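Local coordinates for protein putative polyketide cyclase (Bacillus cereus, PDB 3K0Z) that is of unknown function but, as a putative lipoprotein of the SnoaL-like family in the NTF2 clan, may act as a polyketide cyclase, at residues D105-L111 and A126-V132; F63-P69 and I137-H142; Y44-D48 and I93-I97. One frame throughout, in Å; residues are numbered along the deposited sequence.

Interaction 1: residues D105-L111 and A126-V132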
loop_
_atom_site.group_PDB
_atom_site.type_symbol
_atom_site.label_atom_id
_atom_site.label_comp_id
_atom_site.label_asym_id
_atom_site.label_seq_id
_atom_site.Cartn_x
_atom_site.Cartn_y
_atom_site.Cartn_z
ATOM N N ASP A 105 -13.741 6.112 -6.492
ATOM C CA ASP A 105 -13.670 7.028 -5.361
ATOM C C ASP A 105 -12.435 6.778 -4.502
ATOM O O ASP A 105 -12.396 7.248 -3.373
ATOM C CB ASP A 105 -14.895 6.833 -4.473
ATOM C CG ASP A 105 -16.154 7.274 -5.127
ATOM O OD1 ASP A 105 -16.101 8.201 -5.968
ATOM O OD2 ASP A 105 -17.205 6.697 -4.774
ATOM N N LYS A 106 -11.424 6.095 -5.049
ATOM C CA LYS A 106 -10.248 5.661 -4.293
ATOM C C LYS A 106 -8.957 6.241 -4.876
ATOM O O LYS A 106 -8.822 6.461 -6.098
ATOM C CB LYS A 106 -10.187 4.119 -4.235
ATOM C CG LYS A 106 -11.341 3.407 -3.467
ATOM C CD LYS A 106 -10.975 2.914 -2.112
ATOM C CE LYS A 106 -12.183 2.283 -1.386
ATOM N NZ LYS A 106 -12.576 0.895 -1.776
ATOM N N VAL A 107 -8.018 6.546 -3.983
ATOM C CA VAL A 107 -6.691 7.025 -4.392
ATOM C C VAL A 107 -5.653 6.160 -3.677
ATOM O O VAL A 107 -5.722 5.997 -2.481
ATOM C CB VAL A 107 -6.452 8.518 -4.003
ATOM C CG1 VAL A 107 -4.992 8.968 -4.352
ATOM C CG2 VAL A 107 -7.412 9.414 -4.704
ATOM N N THR A 108 -4.706 5.598 -4.413
ATOM C CA THR A 108 -3.573 4.921 -3.782
ATOM C C THR A 108 -2.390 5.835 -3.910
ATOM O O THR A 108 -2.122 6.314 -5.015
ATOM C CB THR A 108 -3.225 3.642 -4.504
ATOM O OG1 THR A 108 -4.390 2.790 -4.552
ATOM C CG2 THR A 108 -2.058 2.950 -3.772
ATOM N N ALA A 109 -1.705 6.084 -2.803
ATOM C CA ALA A 109 -0.476 6.865 -2.808
ATOM C C ALA A 109 0.679 6.018 -2.323
ATOM O O ALA A 109 0.534 5.305 -1.302
ATOM C CB ALA A 109 -0.606 8.160 -1.894
ATOM N N ARG A 110 1.817 6.113 -3.024
ATOM C CA ARG A 110 3.043 5.527 -2.550
ATOM C C ARG A 110 3.963 6.683 -2.175
ATOM O O ARG A 110 4.286 7.544 -3.023
ATOM C CB ARG A 110 3.698 4.640 -3.613
ATOM C CG ARG A 110 5.011 4.035 -3.211
ATOM C CD ARG A 110 5.499 2.941 -4.210
ATOM N NE ARG A 110 5.820 3.441 -5.544
ATOM C CZ ARG A 110 6.966 4.008 -5.884
ATOM N NH1 ARG A 110 7.901 4.240 -4.991
ATOM N NH2 ARG A 110 7.157 4.388 -7.141
ATOM N N LEU A 111 4.409 6.679 -0.937
ATOM C CA LEU A 111 5.200 7.777 -0.368
ATOM C C LEU A 111 6.643 7.426 -0.072
ATOM O O LEU A 111 6.970 6.243 0.116
ATOM C CB LEU A 111 4.552 8.239 0.939
ATOM C CG LEU A 111 3.088 8.744 0.926
ATOM C CD1 LEU A 111 2.738 9.706 -0.305
ATOM C CD2 LEU A 111 2.044 7.607 1.085
ATOM N N ALA A 126 5.960 4.301 2.376
ATOM C CA ALA A 126 4.615 3.994 2.875
ATOM C C ALA A 126 3.698 3.816 1.658
ATOM O O ALA A 126 3.996 4.321 0.555
ATOM C CB ALA A 126 4.116 5.126 3.789
ATOM N N ILE A 127 2.608 3.087 1.851
ATOM C CA ILE A 127 1.522 3.004 0.859
ATOM C C ILE A 127 0.194 3.262 1.587
ATOM O O ILE A 127 -0.058 2.667 2.661
ATOM C CB ILE A 127 1.427 1.629 0.113
ATOM C CG1 ILE A 127 2.767 1.234 -0.526
ATOM C CG2 ILE A 127 0.325 1.742 -0.940
ATOM C CD1 ILE A 127 2.819 -0.178 -1.142
ATOM N N ASP A 128 -0.639 4.144 1.016
ATOM C CA ASP A 128 -1.910 4.505 1.609
ATOM C C ASP A 128 -3.001 4.327 0.594
ATOM O O ASP A 128 -2.802 4.614 -0.585
ATOM C CB ASP A 128 -1.989 5.982 1.993
ATOM C CG ASP A 128 -0.948 6.434 3.016
ATOM O OD1 ASP A 128 -0.022 5.665 3.402
ATOM O OD2 ASP A 128 -1.086 7.601 3.471
ATOM N N ILE A 129 -4.158 3.889 1.060
ATOM C CA ILE A 129 -5.366 3.836 0.243
ATOM C C ILE A 129 -6.340 4.835 0.892
ATOM O O ILE A 129 -6.701 4.703 2.074
ATOM C CB ILE A 129 -6.008 2.450 0.205
ATOM C CG1 ILE A 129 -5.063 1.459 -0.500
ATOM C CG2 ILE A 129 -7.368 2.542 -0.524
ATOM C CD1 ILE A 129 -5.413 0.001 -0.255
ATOM N N LEU A 130 -6.738 5.818 0.102
ATOM C CA LEU A 130 -7.641 6.881 0.552
ATOM C C LEU A 130 -9.009 6.764 -0.114
ATOM O O LEU A 130 -9.075 6.565 -1.308
ATOM C CB LEU A 130 -7.039 8.216 0.172
ATOM C CG LEU A 130 -5.590 8.530 0.531
ATOM C CD1 LEU A 130 -5.233 9.855 -0.183
ATOM C CD2 LEU A 130 -5.281 8.610 2.022
ATOM N N HIS A 131 -10.086 6.916 0.662
ATOM C CA HIS A 131 -11.439 6.987 0.130
ATOM C C HIS A 131 -11.800 8.469 0.112
ATOM O O HIS A 131 -11.731 9.149 1.152
ATOM C CB HIS A 131 -12.381 6.261 1.030
ATOM C CG HIS A 131 -13.600 5.731 0.352
ATOM N ND1 HIS A 131 -14.443 4.829 0.965
ATOM C CD2 HIS A 131 -14.095 5.931 -0.893
ATOM C CE1 HIS A 131 -15.425 4.522 0.131
ATOM N NE2 HIS A 131 -15.236 5.180 -1.002
ATOM N N VAL A 132 -12.143 8.982 -1.061
ATOM C CA VAL A 132 -12.426 10.421 -1.236
ATOM C C VAL A 132 -13.861 10.628 -1.675
ATOM O O VAL A 132 -14.274 9.960 -2.595
ATOM C CB VAL A 132 -11.533 11.038 -2.321
ATOM C CG1 VAL A 132 -11.690 12.579 -2.335
ATOM C CG2 VAL A 132 -10.073 10.628 -2.107
HETATM O O HOH W 1 -14.621 10.901 -5.012
#
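Lys106 lays its side chain over the imidazole of His131. Its CE sits 4.0 Å from the centroid of the His131 ring and 4° off the ring normal, so the CH-pi contact is centred on the face. The lysine chain bends at chi2 (-103°), and this kink carries CE above the ring. On the way, Lys106 CD touches Ile129 CG2 at 4.0 Å. Asp105, the residue before Lys106, meets the edge of the His131 ring with its carbonyl: Asp105 O lies 3.3 Å from His131 CD2, near the ring plane, and Asp105 CB also lies at that edge. Thr108 and Ile127 are on the same face of the sheet. The two side chains run alongside each other in the same direction, and Thr108 CG2 comes within 3.9 Å of Ile127 CG2.

The other face holds Val107, Ala109, Leu111, Ala126, Asp128 and Leu130. Val107 CG2 reaches diagonally to Val132 CG2 at 3.9 Å. Leu111 approaches Asp128 at about a right angle, with Leu111 CD2 3.7 Å from Asp128 OD1. The carboxylate of Asp128 finds its polar partner in the hydroxyl of Tyr44.

The backbones form a regular antiparallel pair. Val107–Leu130, Ala109–Asp128 and Leu111–Ala126 are hydrogen-bonded pairs. Leu130 N to Val107 O, at 2.8 Å, is nearly straight. At the open end, water 1 sits between Asp105 OD1 and Val132 O, close enough to donate to either.

The polar ends of the Lys106 and Thr108 face look outward to the second subunit. Lys106 NZ makes a salt bridge to Asp99 of that subunit, and Thr108 OG1 bonds its own counterpart there, while His131 ND1 turns to Glu139. The chemistry thus divides this hairpin between two jobs: one face packs on helix 30-49, and the other helps to form the dimer interface.

Interaction 2: residues F63-P69 and I137-H142; sequences FFDHTLP and ITEDWH
His142 turns its CG between its own backbone N and carbonyl carbon (chi1 65°), while Asp65 holds its CG opposite the backbone N (chi1 -178°). Together these torsions bring His142 NE2 to Asp65 OD2 at 2.6 Å. The carboxylate is met on its syn side, somewhat out of its plane, and the oxygen lies in the plane of the imidazole. His142 ND1 is bonded to Glu144, so both ring nitrogens are engaged and the rotation of the ring is fixed. Asp65 OD1 accepts from Thr67 N at 2.7 Å, which makes an Asx turn. Thr67 OG1 in turn accepts from His142 N at 2.9 Å.

His66 forms a second histidine–carboxylate bond. Its NE2 donates to Glu139 OE1 at 2.7 Å. The oxygen is in the ring plane of His66, but the donor stands well above the plane of the carboxylate. One face of the His66 ring lies on the five-membered ring of Trp141 as an offset stack, with centroids 4.4 Å apart and planes at 12°. Phe64 CD1 lies over a face of the same imidazole. Glu139 OE2 bonds His131, so this carboxylate joins two histidines.

Phe63 points its CZ at Asp140 OD1, 3.3 Å away. Asp140 OD1 also lies 3.5 Å from Asp65 OD1.

Strand 63-65 runs parallel to strand 137-142, held by Phe64 N to Thr138 O and by Asp140 N to Phe64 O. Within this chain it is the outermost strand at this side of the mixed sheet. A cyclohexylaminoethanesulfonate molecule, probably from the crystallisation liquor, lies by Pro69. In NTF2-like folds helices pack on one face of a mixed sheet and a pocket usually lies between them. The Asp65–His142 pair is consistent with lining such a pocket, though its role here is not known.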
loop_
_atom_site.group_PDB
_atom_site.type_symbol
_atom_site.label_atom_id
_atom_site.label_comp_id
_atom_site.label_asym_id
_atom_site.label_seq_id
_atom_site.Cartn_x
_atom_site.Cartn_y
_atom_site.Cartn_z
ATOM N N PHE A 63 -13.446 11.730 9.776
ATOM C CA PHE A 63 -12.357 10.915 9.212
ATOM C C PHE A 63 -11.997 9.711 10.087
ATOM O O PHE A 63 -11.861 9.853 11.299
ATOM C CB PHE A 63 -11.126 11.788 9.009
ATOM C CG PHE A 63 -9.871 11.008 8.687
ATOM C CD1 PHE A 63 -9.607 10.568 7.405
ATOM C CD2 PHE A 63 -8.976 10.677 9.684
ATOM C CE1 PHE A 63 -8.425 9.821 7.125
ATOM C CE2 PHE A 63 -7.806 9.917 9.411
ATOM C CZ PHE A 63 -7.558 9.497 8.147
ATOM N N PHE A 64 -11.837 8.542 9.471
ATOM C CA PHE A 64 -11.625 7.307 10.205
ATOM C C PHE A 64 -10.473 6.488 9.580
ATOM O O PHE A 64 -10.470 6.165 8.368
ATOM C CB PHE A 64 -12.927 6.505 10.215
ATOM C CG PHE A 64 -12.899 5.338 11.135
ATOM C CD1 PHE A 64 -12.381 4.135 10.725
ATOM C CD2 PHE A 64 -13.388 5.443 12.406
ATOM C CE1 PHE A 64 -12.336 3.062 11.578
ATOM C CE2 PHE A 64 -13.345 4.369 13.259
ATOM C CZ PHE A 64 -12.816 3.185 12.837
ATOM N N ASP A 65 -9.479 6.203 10.406
ATOM C CA ASP A 65 -8.334 5.392 10.011
ATOM C C ASP A 65 -8.675 3.943 10.359
ATOM O O ASP A 65 -8.848 3.578 11.537
ATOM C CB ASP A 65 -7.070 5.891 10.749
ATOM C CG ASP A 65 -5.816 5.140 10.364
ATOM O OD1 ASP A 65 -5.957 4.138 9.651
ATOM O OD2 ASP A 65 -4.693 5.558 10.779
ATOM N N HIS A 66 -8.803 3.116 9.331
ATOM C CA HIS A 66 -9.030 1.698 9.522
ATOM C C HIS A 66 -7.823 0.913 9.971
ATOM O O HIS A 66 -7.970 -0.251 10.319
ATOM C CB HIS A 66 -9.536 1.078 8.218
ATOM C CG HIS A 66 -10.873 1.589 7.820
ATOM N ND1 HIS A 66 -12.026 1.150 8.416
ATOM C CD2 HIS A 66 -11.242 2.526 6.921
ATOM C CE1 HIS A 66 -13.056 1.783 7.888
ATOM N NE2 HIS A 66 -12.609 2.625 6.978
ATOM N N THR A 67 -6.633 1.519 9.955
ATOM C CA THR A 67 -5.401 0.791 10.249
ATOM C C THR A 67 -4.537 1.647 11.199
ATOM O O THR A 67 -3.429 2.044 10.886
ATOM C CB THR A 67 -4.678 0.525 8.929
ATOM O OG1 THR A 67 -4.490 1.770 8.248
ATOM C CG2 THR A 67 -5.478 -0.426 7.990
ATOM N N LEU A 68 -5.073 1.889 12.385
ATOM C CA LEU A 68 -4.567 2.918 13.265
ATOM C C LEU A 68 -3.329 2.396 13.945
ATOM O O LEU A 68 -3.414 1.364 14.581
ATOM C CB LEU A 68 -5.697 3.242 14.236
ATOM C CG LEU A 68 -5.790 4.498 15.050
ATOM C CD1 LEU A 68 -5.792 5.790 14.157
ATOM C CD2 LEU A 68 -7.048 4.343 15.926
ATOM N N PRO A 69 -2.148 3.046 13.755
ATOM C CA PRO A 69 -0.951 2.608 14.491
ATOM C C PRO A 69 -1.166 2.544 16.007
ATOM O O PRO A 69 -2.002 3.291 16.548
ATOM C CB PRO A 69 0.079 3.672 14.127
ATOM C CG PRO A 69 -0.330 4.149 12.804
ATOM C CD PRO A 69 -1.824 4.160 12.852
ATOM N N ILE A 137 -11.112 13.398 2.040
ATOM C CA ILE A 137 -10.797 12.030 2.412
ATOM C C ILE A 137 -11.693 11.671 3.593
ATOM O O ILE A 137 -11.676 12.377 4.627
ATOM C CB ILE A 137 -9.305 11.903 2.810
ATOM C CG1 ILE A 137 -8.382 12.284 1.622
ATOM C CG2 ILE A 137 -9.018 10.493 3.369
ATOM C CD1 ILE A 137 -6.876 12.483 2.090
ATOM N N THR A 138 -12.481 10.604 3.455
ATOM C CA THR A 138 -13.374 10.184 4.534
ATOM C C THR A 138 -12.767 9.093 5.431
ATOM O O THR A 138 -13.090 8.987 6.618
ATOM C CB THR A 138 -14.686 9.689 3.988
ATOM O OG1 THR A 138 -14.473 8.503 3.218
ATOM C CG2 THR A 138 -15.375 10.787 3.168
ATOM N N GLU A 139 -11.909 8.264 4.853
ATOM C CA GLU A 139 -11.315 7.151 5.586
ATOM C C GLU A 139 -10.052 6.653 4.848
ATOM O O GLU A 139 -9.816 6.981 3.674
ATOM C CB GLU A 139 -12.327 6.001 5.780
ATOM C CG GLU A 139 -12.904 5.468 4.498
ATOM C CD GLU A 139 -14.093 4.494 4.674
ATOM O OE1 GLU A 139 -14.448 4.113 5.779
ATOM O OE2 GLU A 139 -14.647 4.067 3.673
ATOM N N ASP A 140 -9.212 5.897 5.552
ATOM C CA ASP A 140 -8.055 5.362 4.904
ATOM C C ASP A 140 -7.572 4.072 5.519
ATOM O O ASP A 140 -8.012 3.666 6.603
ATOM C CB ASP A 140 -6.942 6.414 4.746
ATOM C CG ASP A 140 -6.193 6.717 6.044
ATOM O OD1 ASP A 140 -6.732 6.430 7.102
ATOM O OD2 ASP A 140 -5.047 7.240 5.998
ATOM N N TRP A 141 -6.671 3.453 4.774
ATOM C CA TRP A 141 -5.956 2.229 5.112
ATOM C C TRP A 141 -4.534 2.502 4.677
ATOM O O TRP A 141 -4.279 2.790 3.512
ATOM C CB TRP A 141 -6.487 1.026 4.335
ATOM C CG TRP A 141 -7.924 0.730 4.502
ATOM C CD1 TRP A 141 -8.479 -0.255 5.284
ATOM C CD2 TRP A 141 -9.026 1.326 3.778
ATOM N NE1 TRP A 141 -9.824 -0.270 5.107
ATOM C CE2 TRP A 141 -10.187 0.683 4.192
ATOM C CE3 TRP A 141 -9.120 2.321 2.811
ATOM C CZ2 TRP A 141 -11.464 1.042 3.712
ATOM C CZ3 TRP A 141 -10.382 2.674 2.325
ATOM C CH2 TRP A 141 -11.533 2.050 2.801
ATOM N N HIS A 142 -3.577 2.379 5.591
ATOM C CA HIS A 142 -2.233 2.776 5.254
ATOM C C HIS A 142 -1.224 1.969 6.037
ATOM O O HIS A 142 -1.528 1.375 7.098
ATOM C CB HIS A 142 -2.072 4.268 5.571
ATOM C CG HIS A 142 -2.180 4.585 7.028
ATOM N ND1 HIS A 142 -1.077 4.737 7.840
ATOM C CD2 HIS A 142 -3.264 4.755 7.824
ATOM C CE1 HIS A 142 -1.475 5.016 9.067
ATOM N NE2 HIS A 142 -2.798 5.025 9.087
HETATM O O HOH W 2 -0.967 1.226 9.851
#

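Interaction 3: residues Y44-D48 and I93-I97; sequences YAFWD and IHCEI
Asp48 meets strand 93-97 from the helix side, and its carboxylate makes the direct hydrogen bond of this contact. Its CB touches Cys95 CB at 4.0 Å. With CG opposite the backbone N (chi1 -173°), the side chain is carried toward the strand, and CG comes within 3.8 Å of Cys95 N. At the tip, Asp48 OD1 accepts from Cys95 N at 2.9 Å, with an N-H...O angle of 166°. The donor comes from the anti side of the carboxylate, 34° out of its plane. The same oxygen lies 3.3 Å from His94 CA, at the residue before. An acidic side chain of the helix thus takes up a strand N-H.

The backbone may add a second, indirect tie. Water 3 lies between Asp48 O and Ile93 O, 2.7 Å from Ile93 O, and could donate to either.

One turn earlier on the helix, Tyr44 supplies the apolar part. Cys95 SG stands 4.0 Å from Tyr44 CB and approaches the ring obliquely, in a sulfur-aromatic contact. The side chains of Tyr44 and Ile97 cross at about a right angle, with Tyr44 CD2 3.9 Å from Ile97 CD1. Trp47 adds a looser contact through its CB to the same sulfur.

The tyrosine reaches past this strand. Its hydroxyl bonds Asp128, and its ring packs on Ala109 and Leu111 of strand 106-117 and on Leu130 of strand 120-133. Trp47 turns to Leu79 and Ala82 of helix 76-87 and meets Phe43 edge-to-face. The carbonyl of Trp47 accepts a hydrogen bond from Arg87 of that helix.

Segment 44-48 of helix 30-49 therefore lies on the sheet and runs nearly antiparallel to strand 93-97. It packs against that strand and strands 106-117 and 120-133 on one hand and helix 76-87 on the other.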
loop_
_atom_site.group_PDB
_atom_site.type_symbol
_atom_site.label_atom_id
_atom_site.label_comp_id
_atom_site.label_asym_id
_atom_site.label_seq_id
_atom_site.Cartn_x
_atom_site.Cartn_y
_atom_site.Cartn_z
ATOM N N TYR A 44 -0.641 14.932 1.886
ATOM C CA TYR A 44 0.825 14.770 2.026
ATOM C C TYR A 44 1.559 16.095 2.335
ATOM O O TYR A 44 2.629 16.047 2.943
ATOM C CB TYR A 44 1.456 13.897 0.918
ATOM C CG TYR A 44 0.732 12.575 0.962
ATOM C CD1 TYR A 44 0.898 11.716 2.043
ATOM C CD2 TYR A 44 -0.220 12.259 0.014
ATOM C CE1 TYR A 44 0.125 10.562 2.196
ATOM C CE2 TYR A 44 -0.971 11.077 0.127
ATOM C CZ TYR A 44 -0.786 10.246 1.224
ATOM O OH TYR A 44 -1.545 9.124 1.354
ATOM N N ALA A 45 0.990 17.245 1.975
ATOM C CA ALA A 45 1.491 18.549 2.496
ATOM C C ALA A 45 1.419 18.578 4.032
ATOM O O ALA A 45 2.334 19.052 4.687
ATOM C CB ALA A 45 0.743 19.747 1.898
ATOM N N PHE A 46 0.324 18.073 4.594
ATOM C CA PHE A 46 0.195 18.039 6.019
ATOM C C PHE A 46 1.273 17.122 6.607
ATOM O O PHE A 46 1.983 17.499 7.532
ATOM C CB PHE A 46 -1.185 17.573 6.447
ATOM C CG PHE A 46 -1.253 17.321 7.906
ATOM C CD1 PHE A 46 -1.179 18.383 8.803
ATOM C CD2 PHE A 46 -1.291 16.033 8.395
ATOM C CE1 PHE A 46 -1.186 18.149 10.183
ATOM C CE2 PHE A 46 -1.309 15.784 9.758
ATOM C CZ PHE A 46 -1.246 16.834 10.654
ATOM N N TRP A 47 1.410 15.914 6.078
ATOM C CA TRP A 47 2.455 15.031 6.607
ATOM C C TRP A 47 3.841 15.632 6.421
ATOM O O TRP A 47 4.714 15.406 7.266
ATOM C CB TRP A 47 2.389 13.659 5.992
ATOM C CG TRP A 47 1.140 12.880 6.397
ATOM C CD1 TRP A 47 0.168 12.414 5.569
ATOM C CD2 TRP A 47 0.740 12.499 7.741
ATOM N NE1 TRP A 47 -0.797 11.758 6.297
ATOM C CE2 TRP A 47 -0.482 11.818 7.632
ATOM C CE3 TRP A 47 1.312 12.663 9.011
ATOM C CZ2 TRP A 47 -1.143 11.266 8.744
ATOM C CZ3 TRP A 47 0.641 12.143 10.135
ATOM C CH2 TRP A 47 -0.582 11.459 9.982
ATOM N N ASP A 48 4.058 16.397 5.345
ATOM C CA ASP A 48 5.374 17.007 5.142
ATOM C C ASP A 48 5.625 18.183 6.091
ATOM O O ASP A 48 6.754 18.388 6.519
ATOM C CB ASP A 48 5.499 17.435 3.698
ATOM C CG ASP A 48 6.909 17.924 3.327
ATOM O OD1 ASP A 48 7.921 17.250 3.598
ATOM O OD2 ASP A 48 6.997 19.009 2.767
ATOM N N ILE A 93 12.601 15.657 8.692
ATOM C CA ILE A 93 11.833 14.689 7.934
ATOM C C ILE A 93 11.062 15.393 6.800
ATOM O O ILE A 93 10.610 16.516 6.975
ATOM C CB ILE A 93 10.802 13.930 8.858
ATOM C CG1 ILE A 93 10.279 12.675 8.144
ATOM C CG2 ILE A 93 9.654 14.898 9.339
ATOM C CD1 ILE A 93 11.346 11.582 7.908
ATOM N N HIS A 94 10.920 14.690 5.667
ATOM C CA HIS A 94 10.333 15.219 4.440
ATOM C C HIS A 94 9.561 14.109 3.753
ATOM O O HIS A 94 10.047 12.957 3.704
ATOM C CB HIS A 94 11.486 15.712 3.548
ATOM C CG HIS A 94 12.402 16.664 4.263
ATOM N ND1 HIS A 94 12.131 18.009 4.365
ATOM C CD2 HIS A 94 13.530 16.450 4.981
ATOM C CE1 HIS A 94 13.073 18.590 5.085
ATOM N NE2 HIS A 94 13.930 17.665 5.475
ATOM N N CYS A 95 8.406 14.457 3.189
ATOM C CA CYS A 95 7.502 13.491 2.538
ATOM C C CYS A 95 7.318 13.856 1.061
ATOM O O CYS A 95 7.030 15.008 0.777
ATOM C CB CYS A 95 6.148 13.554 3.246
ATOM S SG CYS A 95 4.893 12.482 2.514
ATOM N N GLU A 96 7.484 12.877 0.159
ATOM C CA GLU A 96 7.257 13.030 -1.273
ATOM C C GLU A 96 6.301 11.946 -1.778
ATOM O O GLU A 96 6.270 10.847 -1.234
ATOM C CB GLU A 96 8.577 12.928 -1.995
ATOM C CG GLU A 96 9.485 14.104 -1.761
ATOM C CD GLU A 96 10.593 14.188 -2.859
ATOM O OE1 GLU A 96 11.399 13.247 -3.011
ATOM O OE2 GLU A 96 10.611 15.194 -3.600
ATOM N N ILE A 97 5.491 12.283 -2.773
ATOM C CA ILE A 97 4.575 11.351 -3.395
ATOM C C ILE A 97 5.277 10.719 -4.622
ATOM O O ILE A 97 5.574 11.402 -5.647
ATOM C CB ILE A 97 3.237 12.071 -3.862
ATOM C CG1 ILE A 97 2.543 12.831 -2.720
ATOM C CG2 ILE A 97 2.272 11.061 -4.581
ATOM C CD1 ILE A 97 1.367 13.751 -3.208
HETATM O O HOH W 3 9.395 18.846 6.293
#

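All three interactions belong to one mixed sheet and the helix packed on it. In chain order, interaction 3 closes before interaction 1 opens, while interaction 2 spans interaction 1 and alternates with interaction 3. Interactions 1 and 2 have centres about 10 Å apart and meet where strands 120-133 and 136-144 lie side by side. The centres of interactions 1 and 3 are about 14 Å apart, and the end of helix 30-49 touches strand 120-133 there. Interactions 2 and 3, about 17 Å apart between centres, do not touch. Interactions 1 and 2 also reach the second subunit. Residues far apart in sequence are thus gathered on one sheet.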